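Local coordinates for protein iminosuccinate reductase (Paracoccus denitrificans, PDB 6RQA) that catalyses the NADH-dependent reduction of iminosuccinate to L-aspartate, regenerating the amino donor of the beta-hydroxyaspartate cycle used in glyoxylate assimilation, at residues A[152-157]-A[177-182]; A[214-219]-A[238-243]; A[220-225]-A[245-250]. One frame throughout, in Å; residues are numbered along the deposited sequence.

Interaction 1 (A[152-157]-A[177-182]); sequences GMIGAG and IGWNPH. With NAD (nicotinamide-adenine-dinucleotide), chain C.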
loop_
_atom_site.group_PDB
_atom_site.type_symbol
_atom_site.label_atom_id
_atom_site.label_comp_id
_atom_site.label_asym_id
_atom_site.label_seq_id
_atom_site.Cartn_x
_atom_site.Cartn_y
_atom_site.Cartn_z
ATOM N N GLY A 152 -29.578 -14.834 15.041
ATOM C CA GLY A 152 -29.420 -15.814 13.984
ATOM C C GLY A 152 -28.056 -15.764 13.328
ATOM O O GLY A 152 -27.655 -14.724 12.797
ATOM N N MET A 153 -27.335 -16.881 13.357
ATOM C CA MET A 153 -25.991 -16.973 12.798
ATOM C C MET A 153 -26.047 -17.745 11.488
ATOM O O MET A 153 -26.414 -18.926 11.474
ATOM C CB MET A 153 -25.032 -17.654 13.775
ATOM C CG MET A 153 -24.811 -16.894 15.069
ATOM S SD MET A 153 -23.997 -15.306 14.816
ATOM C CE MET A 153 -22.461 -15.827 14.055
ATOM N N ILE A 154 -25.686 -17.082 10.395
ATOM C CA ILE A 154 -25.559 -17.722 9.092
ATOM C C ILE A 154 -24.066 -17.890 8.833
ATOM O O ILE A 154 -23.388 -16.963 8.377
ATOM C CB ILE A 154 -26.242 -16.918 7.985
ATOM C CG1 ILE A 154 -27.738 -16.785 8.277
ATOM C CG2 ILE A 154 -26.023 -17.593 6.632
ATOM C CD1 ILE A 154 -28.514 -16.084 7.184
ATOM N N GLY A 155 -23.547 -19.074 9.141
ATOM C CA GLY A 155 -22.122 -19.329 8.934
ATOM C C GLY A 155 -21.485 -19.737 10.246
ATOM O O GLY A 155 -21.729 -19.152 11.301
ATOM N N ALA A 156 -20.650 -20.774 10.173
ATOM C CA ALA A 156 -19.965 -21.313 11.341
ATOM C C ALA A 156 -18.460 -21.383 11.114
ATOM O O ALA A 156 -17.787 -22.275 11.640
ATOM C CB ALA A 156 -20.513 -22.691 11.705
ATOM N N GLY A 157 -17.919 -20.437 10.354
ATOM C CA GLY A 157 -16.503 -20.415 10.064
ATOM C C GLY A 157 -15.658 -19.951 11.231
ATOM O O GLY A 157 -16.121 -19.932 12.376
ATOM N N ILE A 177 -29.848 -19.254 17.231
ATOM C CA ILE A 177 -30.123 -20.253 16.204
ATOM C C ILE A 177 -29.113 -20.065 15.081
ATOM O O ILE A 177 -28.747 -18.931 14.745
ATOM C CB ILE A 177 -31.569 -20.155 15.677
ATOM C CG1 ILE A 177 -31.875 -18.736 15.191
ATOM C CG2 ILE A 177 -32.559 -20.583 16.753
ATOM C CD1 ILE A 177 -33.282 -18.564 14.655
ATOM N N GLY A 178 -28.651 -21.175 14.510
ATOM C CA GLY A 178 -27.591 -21.124 13.528
ATOM C C GLY A 178 -27.880 -22.014 12.337
ATOM O O GLY A 178 -28.638 -22.984 12.417
ATOM N N TRP A 179 -27.252 -21.658 11.219
ATOM C CA TRP A 179 -27.319 -22.439 9.993
ATOM C C TRP A 179 -25.988 -22.304 9.269
ATOM O O TRP A 179 -25.370 -21.235 9.289
ATOM C CB TRP A 179 -28.469 -21.979 9.089
ATOM C CG TRP A 179 -28.555 -22.733 7.792
ATOM C CD1 TRP A 179 -29.266 -23.874 7.551
ATOM C CD2 TRP A 179 -27.907 -22.398 6.557
ATOM N NE1 TRP A 179 -29.101 -24.269 6.246
ATOM C CE2 TRP A 179 -28.271 -23.380 5.615
ATOM C CE3 TRP A 179 -27.054 -21.364 6.159
ATOM C CZ2 TRP A 179 -27.812 -23.358 4.299
ATOM C CZ3 TRP A 179 -26.600 -21.345 4.852
ATOM C CH2 TRP A 179 -26.980 -22.336 3.938
ATOM N N ASN A 180 -25.550 -23.390 8.634
ATOM C CA ASN A 180 -24.277 -23.411 7.936
ATOM C C ASN A 180 -24.416 -24.243 6.668
ATOM O O ASN A 180 -25.092 -25.283 6.681
ATOM C CB ASN A 180 -23.166 -23.994 8.822
ATOM C CG ASN A 180 -21.777 -23.639 8.330
ATOM O OD1 ASN A 180 -21.507 -22.495 7.967
ATOM N ND2 ASN A 180 -20.888 -24.624 8.313
ATOM N N PRO A 181 -23.812 -23.804 5.558
ATOM C CA PRO A 181 -23.834 -24.640 4.344
ATOM C C PRO A 181 -23.242 -26.020 4.563
ATOM O O PRO A 181 -23.714 -26.997 3.968
ATOM C CB PRO A 181 -23.016 -23.813 3.342
ATOM C CG PRO A 181 -23.178 -22.404 3.808
ATOM C CD PRO A 181 -23.226 -22.476 5.307
ATOM N N HIS A 182 -22.216 -26.126 5.401
ATOM C CA HIS A 182 -21.680 -27.417 5.815
ATOM C C HIS A 182 -22.090 -27.664 7.260
ATOM O O HIS A 182 -21.521 -27.045 8.173
ATOM C CB HIS A 182 -20.159 -27.444 5.670
ATOM C CG HIS A 182 -19.670 -26.869 4.377
ATOM N ND1 HIS A 182 -19.378 -25.531 4.222
ATOM C CD2 HIS A 182 -19.434 -27.447 3.176
ATOM C CE1 HIS A 182 -18.977 -25.310 2.983
ATOM N NE2 HIS A 182 -19.003 -26.457 2.327
HETATM P PA NAD C . -14.060 -19.539 6.786
HETATM O O1A NAD C . -13.726 -20.144 5.451
HETATM O O2A NAD C . -13.562 -19.852 8.160
HETATM O O5B NAD C . -15.699 -20.100 6.894
HETATM C C5B NAD C . -16.259 -19.950 5.648
HETATM C C4B NAD C . -17.709 -20.350 5.721
HETATM O O4B NAD C . -18.317 -20.029 4.484
HETATM C C3B NAD C . -17.704 -21.870 5.851
HETATM O O3B NAD C . -17.708 -22.110 7.221
HETATM C C2B NAD C . -19.030 -22.246 5.179
HETATM O O2B NAD C . -20.099 -22.189 6.061
HETATM C C1B NAD C . -19.219 -21.076 4.132
HETATM N N9A NAD C . -18.839 -21.502 2.781
HETATM C C8A NAD C . -17.607 -21.973 2.289
HETATM N N7A NAD C . -17.646 -22.262 0.988
HETATM C C5A NAD C . -18.966 -21.964 0.602
HETATM C C6A NAD C . -19.647 -22.053 -0.641
HETATM N N6A NAD C . -18.981 -22.500 -1.743
HETATM N N1A NAD C . -20.967 -21.689 -0.737
HETATM C C2A NAD C . -21.565 -21.252 0.415
HETATM N N3A NAD C . -21.052 -21.112 1.657
HETATM C C4A NAD C . -19.727 -21.487 1.711
HETATM O O3 NAD C . -14.078 -17.996 6.325
HETATM P PN NAD C . -13.958 -16.939 7.503
HETATM O O1N NAD C . -14.792 -17.086 8.751
HETATM O O2N NAD C . -12.538 -16.531 7.339
HETATM O O5D NAD C . -14.676 -15.434 6.875
HETATM C C5D NAD C . -15.707 -15.805 6.066
HETATM C C4D NAD C . -16.086 -14.622 5.210
HETATM O O4D NAD C . -15.897 -13.420 5.988
HETATM C C3D NAD C . -15.066 -14.567 4.033
HETATM O O3D NAD C . -15.825 -14.437 2.884
HETATM C C2D NAD C . -14.261 -13.289 4.332
HETATM O O2D NAD C . -13.970 -12.525 3.211
HETATM C C1D NAD C . -15.335 -12.494 5.113
HETATM N N1N NAD C . -14.659 -11.430 5.956
HETATM C C2N NAD C . -15.279 -10.215 5.992
HETATM C C3N NAD C . -14.720 -9.184 6.745
HETATM C C7N NAD C . -15.465 -7.890 6.730
HETATM O O7N NAD C . -15.068 -6.906 7.345
HETATM N N7N NAD C . -16.622 -7.856 5.990
HETATM C C4N NAD C . -13.536 -9.405 7.448
HETATM C C5N NAD C . -12.925 -10.652 7.392
HETATM C C6N NAD C . -13.497 -11.680 6.633
#

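Interaction 2 (A[214-219]-A[238-243]); sequences VIVSIT and AAMGTD. With NAD (nicotinamide-adenine-dinucleotide), chain C.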
loop_
_atom_site.group_PDB
_atom_site.type_symbol
_atom_site.label_atom_id
_atom_site.label_comp_id
_atom_site.label_asym_id
_atom_site.label_seq_id
_atom_site.Cartn_x
_atom_site.Cartn_y
_atom_site.Cartn_z
ATOM N N VAL A 214 -32.052 -10.592 15.107
ATOM C CA VAL A 214 -30.791 -10.101 14.567
ATOM C C VAL A 214 -30.120 -11.253 13.835
ATOM O O VAL A 214 -29.975 -12.348 14.392
ATOM C CB VAL A 214 -29.874 -9.542 15.670
ATOM C CG1 VAL A 214 -28.513 -9.178 15.095
ATOM C CG2 VAL A 214 -30.518 -8.335 16.330
ATOM N N ILE A 215 -29.719 -11.009 12.590
ATOM C CA ILE A 215 -29.086 -12.017 11.748
ATOM C C ILE A 215 -27.695 -11.527 11.377
ATOM O O ILE A 215 -27.530 -10.382 10.940
ATOM C CB ILE A 215 -29.919 -12.311 10.485
ATOM C CG1 ILE A 215 -31.297 -12.855 10.868
ATOM C CG2 ILE A 215 -29.193 -13.297 9.584
ATOM C CD1 ILE A 215 -32.182 -13.162 9.680
ATOM N N VAL A 216 -26.700 -12.391 11.554
ATOM C CA VAL A 216 -25.316 -12.097 11.201
ATOM C C VAL A 216 -24.823 -13.200 10.276
ATOM O O VAL A 216 -24.746 -14.366 10.681
ATOM C CB VAL A 216 -24.411 -11.987 12.439
ATOM C CG1 VAL A 216 -22.960 -11.836 12.018
ATOM C CG2 VAL A 216 -24.844 -10.816 13.307
ATOM N N SER A 217 -24.497 -12.835 9.040
ATOM C CA SER A 217 -23.974 -13.765 8.048
ATOM C C SER A 217 -22.492 -13.488 7.840
ATOM O O SER A 217 -22.088 -12.330 7.689
ATOM C CB SER A 217 -24.733 -13.642 6.725
ATOM O OG SER A 217 -24.674 -12.318 6.221
ATOM N N ILE A 218 -21.688 -14.550 7.831
ATOM C CA ILE A 218 -20.237 -14.424 7.757
ATOM C C ILE A 218 -19.686 -15.579 6.920
ATOM O O ILE A 218 -18.720 -16.249 7.302
ATOM C CB ILE A 218 -19.633 -14.363 9.179
ATOM C CG1 ILE A 218 -18.136 -14.023 9.157
ATOM C CG2 ILE A 218 -19.948 -15.635 9.981
ATOM C CD1 ILE A 218 -17.841 -12.601 8.754
ATOM N N THR A 219 -20.298 -15.815 5.763
ATOM C CA THR A 219 -19.922 -16.912 4.885
ATOM C C THR A 219 -19.175 -16.394 3.664
ATOM O O THR A 219 -19.311 -15.234 3.266
ATOM C CB THR A 219 -21.153 -17.701 4.423
ATOM O OG1 THR A 219 -21.920 -16.900 3.517
ATOM C CG2 THR A 219 -22.022 -18.080 5.606
ATOM N N ALA A 238 -26.912 -8.242 9.618
ATOM C CA ALA A 238 -25.530 -7.771 9.549
ATOM C C ALA A 238 -24.790 -8.664 8.558
ATOM O O ALA A 238 -24.242 -9.706 8.919
ATOM C CB ALA A 238 -24.880 -7.785 10.926
ATOM N N ALA A 239 -24.784 -8.250 7.291
ATOM C CA ALA A 239 -24.119 -9.001 6.231
ATOM C C ALA A 239 -22.635 -8.660 6.238
ATOM O O ALA A 239 -22.241 -7.552 5.860
ATOM C CB ALA A 239 -24.751 -8.689 4.877
ATOM N N MET A 240 -21.806 -9.613 6.664
ATOM C CA MET A 240 -20.378 -9.385 6.817
ATOM C C MET A 240 -19.513 -10.215 5.880
ATOM O O MET A 240 -18.311 -9.949 5.786
ATOM C CB MET A 240 -19.946 -9.671 8.265
ATOM C CG MET A 240 -20.809 -9.000 9.323
ATOM S SD MET A 240 -20.726 -7.201 9.265
ATOM C CE MET A 240 -18.987 -6.930 9.603
ATOM N N GLY A 241 -20.080 -11.199 5.186
ATOM C CA GLY A 241 -19.286 -12.124 4.399
ATOM C C GLY A 241 -18.819 -11.603 3.054
ATOM O O GLY A 241 -17.677 -11.855 2.656
ATOM N N THR A 242 -19.683 -10.883 2.343
ATOM C CA THR A 242 -19.382 -10.448 0.981
ATOM C C THR A 242 -18.447 -9.246 1.023
ATOM O O THR A 242 -18.863 -8.136 1.375
ATOM C CB THR A 242 -20.666 -10.114 0.228
ATOM O OG1 THR A 242 -21.512 -11.270 0.187
ATOM C CG2 THR A 242 -20.346 -9.676 -1.193
ATOM N N ASP A 243 -17.181 -9.464 0.657
ATOM C CA ASP A 243 -16.190 -8.397 0.581
ATOM C C ASP A 243 -15.405 -8.451 -0.725
ATOM O O ASP A 243 -14.308 -7.891 -0.808
ATOM C CB ASP A 243 -15.232 -8.458 1.774
ATOM C CG ASP A 243 -14.503 -9.786 1.872
ATOM O OD1 ASP A 243 -14.828 -10.711 1.097
ATOM O OD2 ASP A 243 -13.602 -9.904 2.729
HETATM P PA NAD C . -14.060 -19.539 6.786
HETATM O O1A NAD C . -13.726 -20.144 5.451
HETATM O O2A NAD C . -13.562 -19.852 8.160
HETATM O O5B NAD C . -15.699 -20.100 6.894
HETATM C C5B NAD C . -16.259 -19.950 5.648
HETATM C C4B NAD C . -17.709 -20.350 5.721
HETATM O O4B NAD C . -18.317 -20.029 4.484
HETATM C C3B NAD C . -17.704 -21.870 5.851
HETATM O O3B NAD C . -17.708 -22.110 7.221
HETATM C C2B NAD C . -19.030 -22.246 5.179
HETATM O O2B NAD C . -20.099 -22.189 6.061
HETATM C C1B NAD C . -19.219 -21.076 4.132
HETATM N N9A NAD C . -18.839 -21.502 2.781
HETATM C C8A NAD C . -17.607 -21.973 2.289
HETATM N N7A NAD C . -17.646 -22.262 0.988
HETATM C C5A NAD C . -18.966 -21.964 0.602
HETATM C C6A NAD C . -19.647 -22.053 -0.641
HETATM N N6A NAD C . -18.981 -22.500 -1.743
HETATM N N1A NAD C . -20.967 -21.689 -0.737
HETATM C C2A NAD C . -21.565 -21.252 0.415
HETATM N N3A NAD C . -21.052 -21.112 1.657
HETATM C C4A NAD C . -19.727 -21.487 1.711
HETATM O O3 NAD C . -14.078 -17.996 6.325
HETATM P PN NAD C . -13.958 -16.939 7.503
HETATM O O1N NAD C . -14.792 -17.086 8.751
HETATM O O2N NAD C . -12.538 -16.531 7.339
HETATM O O5D NAD C . -14.676 -15.434 6.875
HETATM C C5D NAD C . -15.707 -15.805 6.066
HETATM C C4D NAD C . -16.086 -14.622 5.210
HETATM O O4D NAD C . -15.897 -13.420 5.988
HETATM C C3D NAD C . -15.066 -14.567 4.033
HETATM O O3D NAD C . -15.825 -14.437 2.884
HETATM C C2D NAD C . -14.261 -13.289 4.332
HETATM O O2D NAD C . -13.970 -12.525 3.211
HETATM C C1D NAD C . -15.335 -12.494 5.113
HETATM N N1N NAD C . -14.659 -11.430 5.956
HETATM C C2N NAD C . -15.279 -10.215 5.992
HETATM C C3N NAD C . -14.720 -9.184 6.745
HETATM C C7N NAD C . -15.465 -7.890 6.730
HETATM O O7N NAD C . -15.068 -6.906 7.345
HETATM N N7N NAD C . -16.622 -7.856 5.990
HETATM C C4N NAD C . -13.536 -9.405 7.448
HETATM C C5N NAD C . -12.925 -10.652 7.392
HETATM C C6N NAD C . -13.497 -11.680 6.633
#

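Interaction 3 (A[220-225]-A[245-250]); sequences SSFSPL and KGKQEL. With NAD (nicotinamide-adenine-dinucleotide), chain C.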
loop_
_atom_site.group_PDB
_atom_site.type_symbol
_atom_site.label_atom_id
_atom_site.label_comp_id
_atom_site.label_asym_id
_atom_site.label_seq_id
_atom_site.Cartn_x
_atom_site.Cartn_y
_atom_site.Cartn_z
ATOM N N SER A 220 -18.381 -17.283 3.067
ATOM C CA SER A 220 -17.716 -17.015 1.794
ATOM C C SER A 220 -18.504 -17.743 0.707
ATOM O O SER A 220 -18.132 -18.817 0.237
ATOM C CB SER A 220 -16.257 -17.458 1.838
ATOM O OG SER A 220 -15.596 -17.139 0.627
ATOM N N SER A 221 -19.621 -17.137 0.314
ATOM C CA SER A 221 -20.570 -17.752 -0.600
ATOM C C SER A 221 -20.680 -16.942 -1.884
ATOM O O SER A 221 -20.412 -15.736 -1.906
ATOM C CB SER A 221 -21.954 -17.882 0.049
ATOM O OG SER A 221 -22.254 -16.746 0.838
ATOM N N PHE A 222 -21.086 -17.626 -2.955
ATOM C CA PHE A 222 -21.274 -17.012 -4.266
ATOM C C PHE A 222 -22.696 -17.203 -4.776
ATOM O O PHE A 222 -22.958 -17.019 -5.969
ATOM C CB PHE A 222 -20.264 -17.579 -5.266
ATOM C CG PHE A 222 -18.843 -17.526 -4.784
ATOM C CD1 PHE A 222 -18.057 -16.410 -5.024
ATOM C CD2 PHE A 222 -18.293 -18.590 -4.085
ATOM C CE1 PHE A 222 -16.749 -16.356 -4.579
ATOM C CE2 PHE A 222 -16.985 -18.541 -3.636
ATOM C CZ PHE A 222 -16.213 -17.422 -3.884
ATOM N N SER A 223 -23.617 -17.569 -3.892
ATOM C CA SER A 223 -25.013 -17.811 -4.216
ATOM C C SER A 223 -25.881 -17.230 -3.111
ATOM O O SER A 223 -25.471 -17.214 -1.943
ATOM C CB SER A 223 -25.299 -19.315 -4.368
ATOM O OG SER A 223 -26.691 -19.574 -4.445
ATOM N N PRO A 224 -27.070 -16.733 -3.446
ATOM C CA PRO A 224 -27.966 -16.209 -2.407
ATOM C C PRO A 224 -28.406 -17.311 -1.454
ATOM O O PRO A 224 -28.875 -18.370 -1.874
ATOM C CB PRO A 224 -29.146 -15.642 -3.208
ATOM C CG PRO A 224 -29.092 -16.348 -4.523
ATOM C CD PRO A 224 -27.635 -16.569 -4.796
ATOM N N LEU A 225 -28.245 -17.054 -0.156
ATOM C CA LEU A 225 -28.614 -18.028 0.862
ATOM C C LEU A 225 -29.920 -17.632 1.538
ATOM O O LEU A 225 -30.938 -18.316 1.389
ATOM C CB LEU A 225 -27.497 -18.168 1.898
ATOM C CG LEU A 225 -26.111 -18.513 1.354
ATOM C CD1 LEU A 225 -25.101 -18.585 2.487
ATOM C CD2 LEU A 225 -26.148 -19.819 0.580
ATOM N N LYS A 245 -15.920 -8.714 -5.249
ATOM C CA LYS A 245 -16.769 -8.745 -6.432
ATOM C C LYS A 245 -16.986 -10.187 -6.875
ATOM O O LYS A 245 -16.036 -10.872 -7.266
ATOM C CB LYS A 245 -16.147 -7.919 -7.561
ATOM C CG LYS A 245 -17.054 -7.722 -8.766
ATOM C CD LYS A 245 -16.337 -6.977 -9.886
ATOM C CE LYS A 245 -15.841 -5.612 -9.428
ATOM N NZ LYS A 245 -16.956 -4.717 -9.008
ATOM N N GLY A 246 -18.231 -10.660 -6.799
ATOM C CA GLY A 246 -18.587 -12.026 -7.143
ATOM C C GLY A 246 -19.214 -12.797 -5.998
ATOM O O GLY A 246 -19.984 -13.734 -6.235
ATOM N N LYS A 247 -18.895 -12.425 -4.760
ATOM C CA LYS A 247 -19.484 -13.074 -3.601
ATOM C C LYS A 247 -20.919 -12.603 -3.397
ATOM O O LYS A 247 -21.298 -11.498 -3.797
ATOM C CB LYS A 247 -18.660 -12.794 -2.344
ATOM C CG LYS A 247 -17.328 -13.529 -2.293
ATOM C CD LYS A 247 -16.562 -13.191 -1.024
ATOM C CE LYS A 247 -15.237 -13.934 -0.961
ATOM N NZ LYS A 247 -14.458 -13.573 0.256
ATOM N N GLN A 248 -21.720 -13.458 -2.765
ATOM C CA GLN A 248 -23.125 -13.154 -2.539
ATOM C C GLN A 248 -23.640 -13.994 -1.382
ATOM O O GLN A 248 -23.346 -15.189 -1.295
ATOM C CB GLN A 248 -23.962 -13.419 -3.798
ATOM C CG GLN A 248 -25.431 -13.060 -3.652
ATOM C CD GLN A 248 -26.229 -13.370 -4.898
ATOM O OE1 GLN A 248 -25.739 -14.026 -5.817
ATOM N NE2 GLN A 248 -27.471 -12.900 -4.939
ATOM N N GLU A 249 -24.408 -13.361 -0.503
ATOM C CA GLU A 249 -25.039 -14.034 0.625
ATOM C C GLU A 249 -26.551 -13.906 0.628
ATOM O O GLU A 249 -27.245 -14.855 0.998
ATOM C CB GLU A 249 -24.490 -13.482 1.950
ATOM C CG GLU A 249 -23.102 -13.974 2.316
ATOM C CD GLU A 249 -22.668 -13.507 3.693
ATOM O OE1 GLU A 249 -22.904 -12.327 4.023
ATOM O OE2 GLU A 249 -22.101 -14.325 4.450
ATOM N N LEU A 250 -27.082 -12.759 0.219
ATOM C CA LEU A 250 -28.496 -12.456 0.360
ATOM C C LEU A 250 -29.195 -12.452 -0.993
ATOM O O LEU A 250 -28.568 -12.354 -2.050
ATOM C CB LEU A 250 -28.695 -11.101 1.050
ATOM C CG LEU A 250 -28.720 -11.052 2.581
ATOM C CD1 LEU A 250 -27.477 -11.675 3.195
ATOM C CD2 LEU A 250 -28.877 -9.616 3.049
HETATM P PA NAD C . -14.060 -19.539 6.786
HETATM O O1A NAD C . -13.726 -20.144 5.451
HETATM O O2A NAD C . -13.562 -19.852 8.160
HETATM O O5B NAD C . -15.699 -20.100 6.894
HETATM C C5B NAD C . -16.259 -19.950 5.648
HETATM C C4B NAD C . -17.709 -20.350 5.721
HETATM O O4B NAD C . -18.317 -20.029 4.484
HETATM C C3B NAD C . -17.704 -21.870 5.851
HETATM O O3B NAD C . -17.708 -22.110 7.221
HETATM C C2B NAD C . -19.030 -22.246 5.179
HETATM O O2B NAD C . -20.099 -22.189 6.061
HETATM C C1B NAD C . -19.219 -21.076 4.132
HETATM N N9A NAD C . -18.839 -21.502 2.781
HETATM C C8A NAD C . -17.607 -21.973 2.289
HETATM N N7A NAD C . -17.646 -22.262 0.988
HETATM C C5A NAD C . -18.966 -21.964 0.602
HETATM C C6A NAD C . -19.647 -22.053 -0.641
HETATM N N6A NAD C . -18.981 -22.500 -1.743
HETATM N N1A NAD C . -20.967 -21.689 -0.737
HETATM C C2A NAD C . -21.565 -21.252 0.415
HETATM N N3A NAD C . -21.052 -21.112 1.657
HETATM C C4A NAD C . -19.727 -21.487 1.711
HETATM O O3 NAD C . -14.078 -17.996 6.325
HETATM P PN NAD C . -13.958 -16.939 7.503
HETATM O O1N NAD C . -14.792 -17.086 8.751
HETATM O O2N NAD C . -12.538 -16.531 7.339
HETATM O O5D NAD C . -14.676 -15.434 6.875
HETATM C C5D NAD C . -15.707 -15.805 6.066
HETATM C C4D NAD C . -16.086 -14.622 5.210
HETATM O O4D NAD C . -15.897 -13.420 5.988
HETATM C C3D NAD C . -15.066 -14.567 4.033
HETATM O O3D NAD C . -15.825 -14.437 2.884
HETATM C C2D NAD C . -14.261 -13.289 4.332
HETATM O O2D NAD C . -13.970 -12.525 3.211
HETATM C C1D NAD C . -15.335 -12.494 5.113
HETATM N N1N NAD C . -14.659 -11.430 5.956
HETATM C C2N NAD C . -15.279 -10.215 5.992
HETATM C C3N NAD C . -14.720 -9.184 6.745
HETATM C C7N NAD C . -15.465 -7.890 6.730
HETATM O O7N NAD C . -15.068 -6.906 7.345
HETATM N N7N NAD C . -16.622 -7.856 5.990
HETATM C C4N NAD C . -13.536 -9.405 7.448
HETATM C C5N NAD C . -12.925 -10.652 7.392
HETATM C C6N NAD C . -13.497 -11.680 6.633
#

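Interaction 1 (A[152-157]-A[177-182])
The indole of W179 receives the CG2 methyl of I154 at its edge, near the ring plane, with CE3 3.9 Å from CG2, while one of its faces carries the backbone N of P181, displaced toward the rim. The imidazole of H182 likewise presents its edge to C2B of the adenosine ribose of NAD. These groups belong to the first beta-alpha-beta unit of a Rossmann fold, in which strand 150-154 runs parallel to strand 175-179 and ends in the glycine-rich turn G155-A156-G157. Three backbone bonds join the strands: M153 N to I177 O, W179 N to M153 O, and G155 N to W179 O at 2.8 Å. W179 and I154 point to the same face of the sheet; with CG anti to the backbone N (chi1 178°) the indole lies across that face beside I154, where L205 and L208 of helix 205-211 also touch both residues. Past the strands, G155 has backbone angles suited to glycine, and CA of G157 approaches NAD O5B at 3.3 Å, letting the pyrophosphate side of NAD come close to the turn. For N180, an NAD-binding residue, A156 N donates to OD1 at 2.9 Å from well above the carbonyl plane.

Interaction 2 (A[214-219]-A[238-243])
I218 and M240 meet where their strands give way to loops, the CD1 methyl of I218 lying 3.6 Å from CB of M240. With CG1 anti to the backbone N (chi1 -172°), the I218 branch also brings CD1 close to O4D of the nicotinamide ribose. Earlier along the strands, V216 CG2 rests on A238 CB at 3.9 Å. Behind them the backbones run parallel, V216 beside A238 and S217 beside A239: A238 N donates to I215 O, S217 N to A238 O, and M240 N to S217 O at 2.9 Å. The loop that follows supplies the cofactor bonds. M240 O accepts from the carboxamide N7N of NAD at 2.7 Å, G241 O takes the ribose hydroxyl O3D, and D243 OD2 takes O2D at 2.7 Å. CA of G241 lies 3.3 Å from T219 O, backbone against backbone. A second shell sets these groups in place. OE1 of E249 bonds both S217 OG and G241 N, while OE2 takes T219 N, so a single acid grips both loops; T242 OG1 is tied to E273. Parallel strands whose carboxyl ends open into cofactor-binding loops are the hallmark of the Rossmann fold, here at its nicotinamide-ribose side.

Interaction 3 (A[220-225]-A[245-250])
S221 and Q248 make the close-knit part of this contact, clasping each other twice: Q248 N donates to S221 O at 2.8 Å with a nearly straight N-H...O angle of 170°, and S221 OG donates to Q248 O at 2.9 Å from above the carbonyl plane. The same S221 hydroxyl is hydrogen-bonded to T219 OG1 and lies against CG of E249. The side chain of Q248 crosses beside the ring of P224, OE1 3.3 Å from CD, while NE2 is anchored by a bond to L250 O. Further along, L225 N donates to E249 O at 2.7 Å. K247 runs fully extended beyond CG past S220, its CE 3.6 Å from S220 OG, to place NZ 3.1 Å from NAD O3D in a hydrogen bond; D243 forms a salt bridge with the same ammonium. S220 N, in turn, donates to the adenosine ribose oxygen O4B of NAD. Both segments lie beyond the carboxyl ends of the parallel strands of the Rossmann sheet, the usual place for dinucleotide-binding loops, and their own strand pairing is only weak. Toward solvent the fit is looser. The exposed ring of F222 turns an edge to G246 O; K247 CG passes obliquely, 3.7 Å from CE1.

Overall arrangement
From the N terminus, interaction 1 comes first and is complete before the others begin: it closes the beta-alpha-beta unit formed by strand 150-154, helix 158-170 and strand 175-179. Segments 214-219 and 220-225 then open interactions 2 and 3 in turn. After a stretch without helix, 238-243 closes interaction 2 and 245-250 closes interaction 3, so these two loops cross. Backbone bonds from G152 to V214 and V216 make interactions 1 and 2 neighbours in one parallel sheet, whereas W179 packed on L225 joins interaction 1 to interaction 3. All three touch a single NAD, illustrating how successive loops of a Rossmann domain assemble one dinucleotide site.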